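Local coordinates for protein aminotransferase (Neisseria meningitidis Z2491, PDB 3JTX) that probably catalyses the pyridoxal phosphate-dependent transfer of an amino group from an amino acid to a keto acid, as class I and II aminotransferases do, at residues V33-G38 / A349-L354; E192-Q197 / Q235-F240; R343-K348 / E389-L394. One frame throughout, in Å; residues are numbered along the deposited sequence. Where two conformers were deposited one is given.

Interaction 1: V33-G38 / A349-L354; sequences VPLHIG and AAIQVL
Gln352 lays its side chain along one face of the His36 imidazole, with CB 3.9 Å from the centroid of the His36 ring in a CH-pi contact. The two side chains run side by side and point the same way, but the amide is turned 38° from the ring plane, and its OE1 comes 3.5 Å from CE1 of His36. CG1 of Ile37 sits on the opposite face, over the ring centre, and the imidazole is sandwiched between the two. His36 reaches this place with CG lodged between its own backbone N and carbonyl carbon (chi1 61°). ND1, buried here close to Gln352 CB, finds no hydrogen-bond partner in the model.

Beneath this layer the backbones pair as a short parallel sheet of two strands, 33-34 and 351-352. It joins the N-terminal part of the chain to the segment just after helix 338-349, both in the small domain, as in fold type I aminotransferases. Val33 uses both of its backbone polar groups: its N donates to Ala350 O at 2.9 Å, and its O accepts from Gln352 N at 2.9 Å. Leu35 N then donates to Gln352 O at 2.8 Å, a more bent bond (131° at the hydrogen).

On the face carrying Val33 and Ile351 the packing is apolar. CG2 of Val33 lies 4.2 Å from CG1 of Ile351, the two side chains alongside each other, whereas CD1 of Leu35 comes to 3.9 Å from CG2 of Ile351 at a slant. Helix 381-394 packs against this face through Thr383, Ala387 and Ile391. His36 O accepts a hydrogen bond from Arg374 NH2, and Gly38 N binds a sulfonate oxygen of a MES molecule, probably from the crystallisation liquor.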
loop_
_atom_site.group_PDB
_atom_site.type_symbol
_atom_site.label_atom_id
_atom_site.label_comp_id
_atom_site.label_asym_id
_atom_site.label_seq_id
_atom_site.Cartn_x
_atom_site.Cartn_y
_atom_site.Cartn_z
ATOM N N VAL A 33 -17.229 -19.799 -20.114
ATOM C CA VAL A 33 -17.835 -18.465 -20.065
ATOM C C VAL A 33 -17.717 -17.937 -18.619
ATOM O O VAL A 33 -18.460 -18.375 -17.728
ATOM C CB VAL A 33 -19.314 -18.486 -20.511
ATOM C CG1 VAL A 33 -19.858 -17.070 -20.618
ATOM C CG2 VAL A 33 -19.491 -19.199 -21.869
ATOM N N PRO A 34 -16.768 -17.024 -18.383
ATOM C CA PRO A 34 -16.473 -16.630 -17.006
ATOM C C PRO A 34 -17.418 -15.548 -16.513
ATOM O O PRO A 34 -17.168 -14.360 -16.729
ATOM C CB PRO A 34 -15.034 -16.113 -17.094
ATOM C CG PRO A 34 -14.958 -15.510 -18.456
ATOM C CD PRO A 34 -15.785 -16.454 -19.332
ATOM N N LEU A 35 -18.511 -15.952 -15.873
ATOM C CA LEU A 35 -19.443 -14.976 -15.278
ATOM C C LEU A 35 -19.324 -14.943 -13.757
ATOM O O LEU A 35 -20.110 -14.268 -13.069
ATOM C CB LEU A 35 -20.881 -15.283 -15.681
ATOM C CG LEU A 35 -21.168 -15.491 -17.178
ATOM C CD1 LEU A 35 -22.620 -15.842 -17.364
ATOM C CD2 LEU A 35 -20.792 -14.274 -18.040
ATOM N N HIS A 36 -18.321 -15.645 -13.243
ATOM C CA HIS A 36 -18.135 -15.830 -11.810
ATOM C C HIS A 36 -17.214 -14.810 -11.127
ATOM O O HIS A 36 -17.181 -14.765 -9.901
ATOM C CB HIS A 36 -17.598 -17.245 -11.521
ATOM C CG HIS A 36 -16.261 -17.532 -12.140
ATOM N ND1 HIS A 36 -15.968 -17.237 -13.459
ATOM C CD2 HIS A 36 -15.149 -18.117 -11.631
ATOM C CE1 HIS A 36 -14.728 -17.608 -13.723
ATOM N NE2 HIS A 36 -14.213 -18.157 -12.637
ATOM N N ILE A 37 -16.460 -14.025 -11.895
ATOM C CA ILE A 37 -15.410 -13.159 -11.325
ATOM C C ILE A 37 -15.877 -11.701 -11.232
ATOM O O ILE A 37 -16.507 -11.199 -12.129
ATOM C CB ILE A 37 -14.078 -13.239 -12.131
ATOM C CG1 ILE A 37 -13.573 -14.682 -12.201
ATOM C CG2 ILE A 37 -12.978 -12.367 -11.453
ATOM C CD1 ILE A 37 -12.343 -14.897 -13.127
ATOM N N GLY A 38 -15.589 -11.031 -10.128
ATOM C CA GLY A 38 -16.115 -9.681 -9.896
ATOM C C GLY A 38 -15.124 -8.598 -10.297
ATOM O O GLY A 38 -14.720 -7.790 -9.461
ATOM N N ALA A 349 -22.754 -26.480 -20.282
ATOM C CA ALA A 349 -22.544 -25.299 -21.152
ATOM C C ALA A 349 -21.212 -24.582 -20.969
ATOM O O ALA A 349 -20.962 -23.556 -21.613
ATOM C CB ALA A 349 -23.689 -24.316 -20.960
ATOM N N ALA A 350 -20.352 -25.115 -20.103
ATOM C CA ALA A 350 -19.094 -24.471 -19.750
ATOM C C ALA A 350 -19.306 -23.088 -19.159
ATOM O O ALA A 350 -18.413 -22.253 -19.226
ATOM C CB ALA A 350 -18.129 -24.402 -20.984
ATOM N N ILE A 351 -20.487 -22.823 -18.595
ATOM C CA ILE A 351 -20.762 -21.491 -18.044
ATOM C C ILE A 351 -20.389 -21.474 -16.567
ATOM O O ILE A 351 -20.835 -22.327 -15.799
ATOM C CB ILE A 351 -22.244 -21.062 -18.222
ATOM C CG1 ILE A 351 -22.622 -20.924 -19.714
ATOM C CG2 ILE A 351 -22.498 -19.727 -17.473
ATOM C CD1 ILE A 351 -24.156 -20.841 -19.971
ATOM N N GLN A 352 -19.596 -20.483 -16.173
ATOM C CA GLN A 352 -19.139 -20.313 -14.801
ATOM C C GLN A 352 -19.924 -19.190 -14.074
ATOM O O GLN A 352 -19.806 -17.998 -14.415
ATOM C CB GLN A 352 -17.640 -19.994 -14.790
ATOM C CG GLN A 352 -16.743 -21.060 -15.435
ATOM C CD GLN A 352 -15.305 -20.576 -15.630
ATOM O OE1 GLN A 352 -15.032 -19.725 -16.472
ATOM N NE2 GLN A 352 -14.391 -21.113 -14.841
ATOM N N VAL A 353 -20.729 -19.584 -13.091
ATOM C CA VAL A 353 -21.377 -18.636 -12.169
ATOM C C VAL A 353 -20.955 -18.959 -10.741
ATOM O O VAL A 353 -20.480 -20.055 -10.471
ATOM C CB VAL A 353 -22.924 -18.638 -12.292
ATOM C CG1 VAL A 353 -23.335 -18.340 -13.732
ATOM C CG2 VAL A 353 -23.538 -19.960 -11.808
ATOM N N LEU A 354 -21.121 -18.007 -9.827
ATOM C CA LEU A 354 -20.628 -18.169 -8.445
ATOM C C LEU A 354 -21.756 -18.554 -7.475
ATOM O O LEU A 354 -22.680 -17.751 -7.261
ATOM C CB LEU A 354 -19.978 -16.870 -7.973
ATOM C CG LEU A 354 -19.103 -16.987 -6.713
ATOM C CD1 LEU A 354 -17.917 -17.926 -6.950
ATOM C CD2 LEU A 354 -18.609 -15.624 -6.263
#

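Interaction 2: E192-Q197 / Q235-F240; sequences EVFDLQ and QKLLMF
Phe194 and Leu237 meet at about a right angle, the leucine methyl CD2 standing at the edge of the phenyl ring, near its plane, 3.6 Å from CE1. CD1 of Leu237 is a little farther, 4.0 Å from the same CE1 of Phe194, and both branches of the leucine therefore turn to one corner of the ring. The pair belongs to the alpha/beta core of the large domain of fold type I aminotransferases: helix 187-200 is the crossover between parallel strands 169-175 and 203-207, and here it reaches past the second of them to the start of strand 237-242. Ile204 of the intervening strand touches Phe194, Gln197 and Leu237, filling in between helix and strand. Trp190, one turn earlier on the helix, brings its ring against that of Phe194 with the planes at about 30°.

One helical turn on, Gln197 crosses Lys236 and Leu237 obliquely. Its chain is stretched out, CG opposite the backbone N (chi1 -173°), and this carries the amide from the helix to the residue just ahead of strand 237-242. NE2 makes a weak, strongly bent bond to Lys236 O (2.9 Å, 129° at the hydrogen); the stronger partner of NE2 is Phe202 O. OE1 accepts from Arg232 NH2. With bonds at both ends, the buried amide has its rotation fixed. Lys236 comes close only by its root: CB points toward the helix, while the extended chain leads away and NZ bonds Gly201 O. The strand continues from here toward Lys245, which carries the pyridoxal phosphate. CD2 of Leu237, besides meeting the phenyl edge, lies 3.7 Å from Gln197 OE1, while Gln197 NE2 lies 3.4 Å from Lys236 CB.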
loop_
_atom_site.group_PDB
_atom_site.type_symbol
_atom_site.label_atom_id
_atom_site.label_comp_id
_atom_site.label_asym_id
_atom_site.label_seq_id
_atom_site.Cartn_x
_atom_site.Cartn_y
_atom_site.Cartn_z
ATOM N N GLU A 192 -31.855 4.814 9.001
ATOM C CA GLU A 192 -31.762 3.783 10.029
ATOM C C GLU A 192 -30.344 3.629 10.590
ATOM O O GLU A 192 -30.162 3.598 11.815
ATOM C CB GLU A 192 -32.262 2.443 9.498
ATOM C CG GLU A 192 -32.432 1.396 10.582
ATOM C CD GLU A 192 -33.135 0.125 10.115
ATOM O OE1 GLU A 192 -33.288 -0.094 8.890
ATOM O OE2 GLU A 192 -33.508 -0.675 11.002
ATOM N N VAL A 193 -29.350 3.539 9.707
ATOM C CA VAL A 193 -27.988 3.345 10.181
ATOM C C VAL A 193 -27.464 4.616 10.864
ATOM O O VAL A 193 -26.725 4.521 11.847
ATOM C CB VAL A 193 -27.036 2.797 9.084
ATOM C CG1 VAL A 193 -26.721 3.843 8.014
ATOM C CG2 VAL A 193 -25.752 2.247 9.739
ATOM N N PHE A 194 -27.886 5.788 10.389
ATOM C CA PHE A 194 -27.519 7.039 11.035
ATOM C C PHE A 194 -28.085 7.105 12.465
ATOM O O PHE A 194 -27.399 7.546 13.389
ATOM C CB PHE A 194 -27.988 8.257 10.221
ATOM C CG PHE A 194 -27.210 8.502 8.936
ATOM C CD1 PHE A 194 -25.854 8.194 8.822
ATOM C CD2 PHE A 194 -27.833 9.106 7.850
ATOM C CE1 PHE A 194 -25.169 8.445 7.657
ATOM C CE2 PHE A 194 -27.145 9.351 6.681
ATOM C CZ PHE A 194 -25.827 9.031 6.580
ATOM N N ASP A 195 -29.333 6.686 12.643
ATOM C CA ASP A 195 -29.933 6.672 13.967
ATOM C C ASP A 195 -29.178 5.694 14.887
ATOM O O ASP A 195 -28.930 6.008 16.054
ATOM C CB ASP A 195 -31.425 6.344 13.892
ATOM C CG ASP A 195 -32.269 7.497 13.275
ATOM O OD1 ASP A 195 -31.838 8.661 13.286
ATOM O OD2 ASP A 195 -33.375 7.241 12.781
ATOM N N LEU A 196 -28.803 4.527 14.365
ATOM C CA LEU A 196 -27.966 3.588 15.125
ATOM C C LEU A 196 -26.609 4.206 15.489
ATOM O O LEU A 196 -26.116 4.041 16.610
ATOM C CB LEU A 196 -27.793 2.264 14.366
ATOM C CG LEU A 196 -28.997 1.310 14.420
ATOM C CD1 LEU A 196 -28.908 0.299 13.320
ATOM C CD2 LEU A 196 -29.107 0.624 15.790
ATOM N N GLN A 197 -26.019 4.955 14.559
ATOM C CA GLN A 197 -24.786 5.680 14.842
ATOM C C GLN A 197 -24.960 6.678 15.992
ATOM O O GLN A 197 -24.093 6.779 16.869
ATOM C CB GLN A 197 -24.262 6.391 13.589
ATOM C CG GLN A 197 -22.886 7.025 13.771
ATOM C CD GLN A 197 -22.368 7.658 12.495
ATOM O OE1 GLN A 197 -23.039 8.516 11.915
ATOM N NE2 GLN A 197 -21.188 7.213 12.025
ATOM N N GLN A 235 -19.709 13.806 10.431
ATOM C CA GLN A 235 -18.963 13.259 11.566
ATOM C C GLN A 235 -19.055 11.730 11.559
ATOM O O GLN A 235 -20.156 11.165 11.438
ATOM C CB GLN A 235 -19.496 13.808 12.899
ATOM C CG GLN A 235 -18.606 13.469 14.094
ATOM C CD GLN A 235 -19.131 14.015 15.405
ATOM O OE1 GLN A 235 -18.518 14.882 16.013
ATOM N NE2 GLN A 235 -20.263 13.506 15.845
ATOM N N LYS A 236 -17.904 11.070 11.694
ATOM C CA LYS A 236 -17.801 9.612 11.734
ATOM C C LYS A 236 -18.320 8.910 10.456
ATOM O O LYS A 236 -18.755 7.756 10.516
ATOM C CB LYS A 236 -18.492 9.062 12.981
ATOM C CG LYS A 236 -17.816 9.473 14.307
ATOM C CD LYS A 236 -18.417 8.731 15.494
ATOM C CE LYS A 236 -17.636 9.050 16.772
ATOM N NZ LYS A 236 -18.299 8.486 17.982
ATOM N N LEU A 237 -18.288 9.621 9.326
ATOM C CA LEU A 237 -18.654 9.081 8.005
ATOM C C LEU A 237 -17.465 9.151 7.075
ATOM O O LEU A 237 -16.821 10.186 6.985
ATOM C CB LEU A 237 -19.769 9.899 7.348
ATOM C CG LEU A 237 -21.098 10.081 8.058
ATOM C CD1 LEU A 237 -22.064 10.835 7.123
ATOM C CD2 LEU A 237 -21.677 8.721 8.470
ATOM N N LEU A 238 -17.184 8.054 6.381
ATOM C CA LEU A 238 -16.165 8.024 5.350
ATOM C C LEU A 238 -16.691 7.216 4.171
ATOM O O LEU A 238 -17.178 6.107 4.353
ATOM C CB LEU A 238 -14.892 7.376 5.862
ATOM C CG LEU A 238 -14.055 8.145 6.895
ATOM C CD1 LEU A 238 -12.950 7.207 7.393
ATOM C CD2 LEU A 238 -13.469 9.461 6.318
HETATM N N MSE A 239 -16.602 7.784 2.971
HETATM C CA MSE A 239 -16.857 7.034 1.758
HETATM C C MSE A 239 -15.529 6.575 1.160
HETATM O O MSE A 239 -14.535 7.296 1.201
HETATM C CB MSE A 239 -17.615 7.899 0.748
HETATM C CG MSE A 239 -16.765 8.977 0.144
HETATM SE SE MSE A 239 -17.548 9.948 -1.344
HETATM C CE MSE A 239 -17.599 8.749 -2.700
ATOM N N PHE A 240 -15.524 5.367 0.605
ATOM C CA PHE A 240 -14.365 4.795 -0.053
ATOM C C PHE A 240 -14.762 4.547 -1.496
ATOM O O PHE A 240 -15.796 3.903 -1.769
ATOM C CB PHE A 240 -13.986 3.463 0.614
ATOM C CG PHE A 240 -13.455 3.612 1.978
ATOM C CD1 PHE A 240 -14.308 3.833 3.059
ATOM C CD2 PHE A 240 -12.085 3.540 2.209
ATOM C CE1 PHE A 240 -13.822 3.979 4.313
ATOM C CE2 PHE A 240 -11.581 3.686 3.492
ATOM C CZ PHE A 240 -12.451 3.909 4.552
#

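Interaction 3: R343-K348 / E389-L394; sequences RNLWQK and EDIVSL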
loop_
_atom_site.group_PDB
_atom_site.type_symbol
_atom_site.label_atom_id
_atom_site.label_comp_id
_atom_site.label_asym_id
_atom_site.label_seq_id
_atom_site.Cartn_x
_atom_site.Cartn_y
_atom_site.Cartn_z
ATOM N N ARG A 343 -22.964 -26.251 -10.913
ATOM C CA ARG A 343 -22.440 -27.512 -11.434
ATOM C C ARG A 343 -23.094 -27.885 -12.764
ATOM O O ARG A 343 -22.411 -28.327 -13.683
ATOM C CB ARG A 343 -22.612 -28.636 -10.416
ATOM C CG ARG A 343 -21.567 -28.567 -9.319
ATOM C CD ARG A 343 -21.806 -29.593 -8.238
ATOM N NE ARG A 343 -20.691 -29.594 -7.299
ATOM C CZ ARG A 343 -20.711 -30.124 -6.080
ATOM N NH1 ARG A 343 -21.802 -30.696 -5.587
ATOM N NH2 ARG A 343 -19.622 -30.047 -5.341
ATOM N N ASN A 344 -24.398 -27.687 -12.871
ATOM C CA ASN A 344 -25.123 -28.011 -14.120
ATOM C C ASN A 344 -24.733 -27.081 -15.283
ATOM O O ASN A 344 -24.522 -27.534 -16.424
ATOM C CB ASN A 344 -26.632 -27.986 -13.862
ATOM C CG ASN A 344 -27.445 -28.554 -15.012
ATOM O OD1 ASN A 344 -27.071 -29.555 -15.620
ATOM N ND2 ASN A 344 -28.575 -27.918 -15.311
ATOM N N LEU A 345 -24.598 -25.793 -15.001
ATOM C CA LEU A 345 -24.207 -24.831 -16.035
ATOM C C LEU A 345 -22.810 -25.113 -16.565
ATOM O O LEU A 345 -22.545 -24.919 -17.756
ATOM C CB LEU A 345 -24.276 -23.389 -15.515
ATOM C CG LEU A 345 -25.670 -22.818 -15.206
ATOM C CD1 LEU A 345 -25.589 -21.289 -15.124
ATOM C CD2 LEU A 345 -26.706 -23.256 -16.182
ATOM N N TRP A 346 -21.918 -25.550 -15.670
ATOM C CA TRP A 346 -20.545 -25.885 -16.051
ATOM C C TRP A 346 -20.496 -27.157 -16.879
ATOM O O TRP A 346 -19.882 -27.174 -17.956
ATOM C CB TRP A 346 -19.653 -26.010 -14.812
ATOM C CG TRP A 346 -18.285 -26.487 -15.123
ATOM C CD1 TRP A 346 -17.738 -27.697 -14.777
ATOM C CD2 TRP A 346 -17.276 -25.783 -15.844
ATOM N NE1 TRP A 346 -16.448 -27.775 -15.231
ATOM C CE2 TRP A 346 -16.133 -26.614 -15.880
ATOM C CE3 TRP A 346 -17.223 -24.528 -16.461
ATOM C CZ2 TRP A 346 -14.957 -26.240 -16.528
ATOM C CZ3 TRP A 346 -16.048 -24.148 -17.092
ATOM C CH2 TRP A 346 -14.929 -25.008 -17.128
ATOM N N GLN A 347 -21.149 -28.211 -16.389
ATOM C CA GLN A 347 -21.123 -29.504 -17.061
ATOM C C GLN A 347 -21.821 -29.460 -18.415
ATOM O O GLN A 347 -21.388 -30.133 -19.346
ATOM C CB GLN A 347 -21.777 -30.593 -16.195
ATOM C CG GLN A 347 -21.695 -32.012 -16.816
ATOM C CD GLN A 347 -22.476 -33.056 -16.025
ATOM O OE1 GLN A 347 -23.067 -32.754 -14.990
ATOM N NE2 GLN A 347 -22.477 -34.285 -16.511
ATOM N N LYS A 348 -22.909 -28.695 -18.522
ATOM C CA LYS A 348 -23.707 -28.688 -19.758
ATOM C C LYS A 348 -23.303 -27.599 -20.756
ATOM O O LYS A 348 -23.523 -27.769 -21.944
ATOM C CB LYS A 348 -25.193 -28.512 -19.456
ATOM C CG LYS A 348 -25.808 -29.564 -18.557
ATOM C CD LYS A 348 -26.044 -30.869 -19.267
ATOM C CE LYS A 348 -26.671 -31.912 -18.335
ATOM N NZ LYS A 348 -27.762 -31.383 -17.436
ATOM N N GLU A 389 -29.417 -17.197 -22.895
ATOM C CA GLU A 389 -30.204 -18.143 -23.687
ATOM C C GLU A 389 -29.908 -19.594 -23.317
ATOM O O GLU A 389 -30.819 -20.395 -23.161
ATOM C CB GLU A 389 -29.944 -17.918 -25.176
ATOM C CG GLU A 389 -30.567 -16.634 -25.703
ATOM C CD GLU A 389 -30.100 -16.270 -27.103
ATOM O OE1 GLU A 389 -29.146 -16.910 -27.615
ATOM O OE2 GLU A 389 -30.684 -15.336 -27.695
ATOM N N ASP A 390 -28.632 -19.921 -23.160
ATOM C CA ASP A 390 -28.230 -21.275 -22.803
ATOM C C ASP A 390 -28.695 -21.640 -21.394
ATOM O O ASP A 390 -29.152 -22.760 -21.172
ATOM C CB ASP A 390 -26.709 -21.449 -22.954
ATOM C CG ASP A 390 -26.247 -21.380 -24.426
ATOM O OD1 ASP A 390 -27.092 -21.516 -25.333
ATOM O OD2 ASP A 390 -25.047 -21.177 -24.676
ATOM N N ILE A 391 -28.596 -20.702 -20.447
ATOM C CA ILE A 391 -29.068 -20.960 -19.084
ATOM C C ILE A 391 -30.588 -21.259 -19.096
ATOM O O ILE A 391 -31.044 -22.236 -18.500
ATOM C CB ILE A 391 -28.734 -19.789 -18.117
ATOM C CG1 ILE A 391 -27.219 -19.678 -17.912
ATOM C CG2 ILE A 391 -29.418 -19.979 -16.752
ATOM C CD1 ILE A 391 -26.734 -18.348 -17.313
ATOM N N VAL A 392 -31.354 -20.420 -19.792
ATOM C CA VAL A 392 -32.809 -20.576 -19.869
ATOM C C VAL A 392 -33.215 -21.935 -20.439
ATOM O O VAL A 392 -34.120 -22.590 -19.898
ATOM C CB VAL A 392 -33.474 -19.415 -20.675
ATOM C CG1 VAL A 392 -34.899 -19.786 -21.122
ATOM C CG2 VAL A 392 -33.471 -18.124 -19.856
ATOM N N SER A 393 -32.554 -22.386 -21.502
ATOM C CA SER A 393 -32.959 -23.661 -22.109
ATOM C C SER A 393 -32.677 -24.855 -21.191
ATOM O O SER A 393 -33.363 -25.863 -21.283
ATOM C CB SER A 393 -32.338 -23.874 -23.494
ATOM O OG SER A 393 -30.932 -23.852 -23.425
ATOM N N LEU A 394 -31.694 -24.741 -20.301
ATOM C CA LEU A 394 -31.431 -25.795 -19.309
ATOM C C LEU A 394 -32.455 -25.814 -18.167
ATOM O O LEU A 394 -32.588 -26.835 -17.472
ATOM C CB LEU A 394 -30.035 -25.647 -18.709
ATOM C CG LEU A 394 -28.845 -25.850 -19.643
ATOM C CD1 LEU A 394 -27.558 -25.332 -18.965
ATOM C CD2 LEU A 394 -28.719 -27.318 -20.060
HETATM O O HOH W 1 -30.723 -28.834 -17.126
#
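Asn344 OD1 accepts a 2.7 Å hydrogen bond from Lys348 NZ, which lies in the carbonyl plane and uses a lone pair (C=O...N angle 145°); the same two side chains border Leu394 of the facing helix. Here helix 338-349 packs on the C-terminal helix 381-394, both of the small domain; the axes of segments 343-348 and 389-394 come within 10.8 Å at closest approach, with N-to-C directions at 110°. CB of Lys348 already points at the other helix; bends at chi2 (-76°) and again at chi4 bring NZ back to the asparagine one turn earlier. The other end of the amide, Asn344 ND2, donates to a water at 3.0 Å and is also hydrogen-bonded to Tyr395 OH. That water donates in turn to Leu394 O at 2.8 Å, bridging the helices.

Deeper in, the contact is apolar. Leu345 divides its two methyls: the Leu345 and Ile391 side chains cross at about a right angle, with Leu345 CD1 3.6 Å from Ile391 CG1, and Leu345 CD2 meets Leu394 CD1 at 3.6 Å. Leu394 meets both Leu345 and Lys348, its second methyl CD2 lying 3.8 Å from CB of Lys348.

Overall arrangement
Interactions 1 and 3 adjoin in the small domain, their centres about 11 Å apart: helix 338-349 runs into strand 351-352, Ile351 N probably bonds Leu345 O, and Ile351 packs on Ile391. Interaction 2 lies across the chain's centre in the large domain, about 35 Å from interaction 1 and 42 Å from interaction 3 between centres. Interactions 1 and 2 are buried; interaction 3 is partly exposed. Backbone pairing dominates the first, the second joins phenylalanine-leucine packing to a weak amide bond with the carbonyl just before the strand, and the third combines leucine-isoleucine packing with a water bridge at its rim. Along the chain, interaction 2 is nested within the span closed by interaction 1.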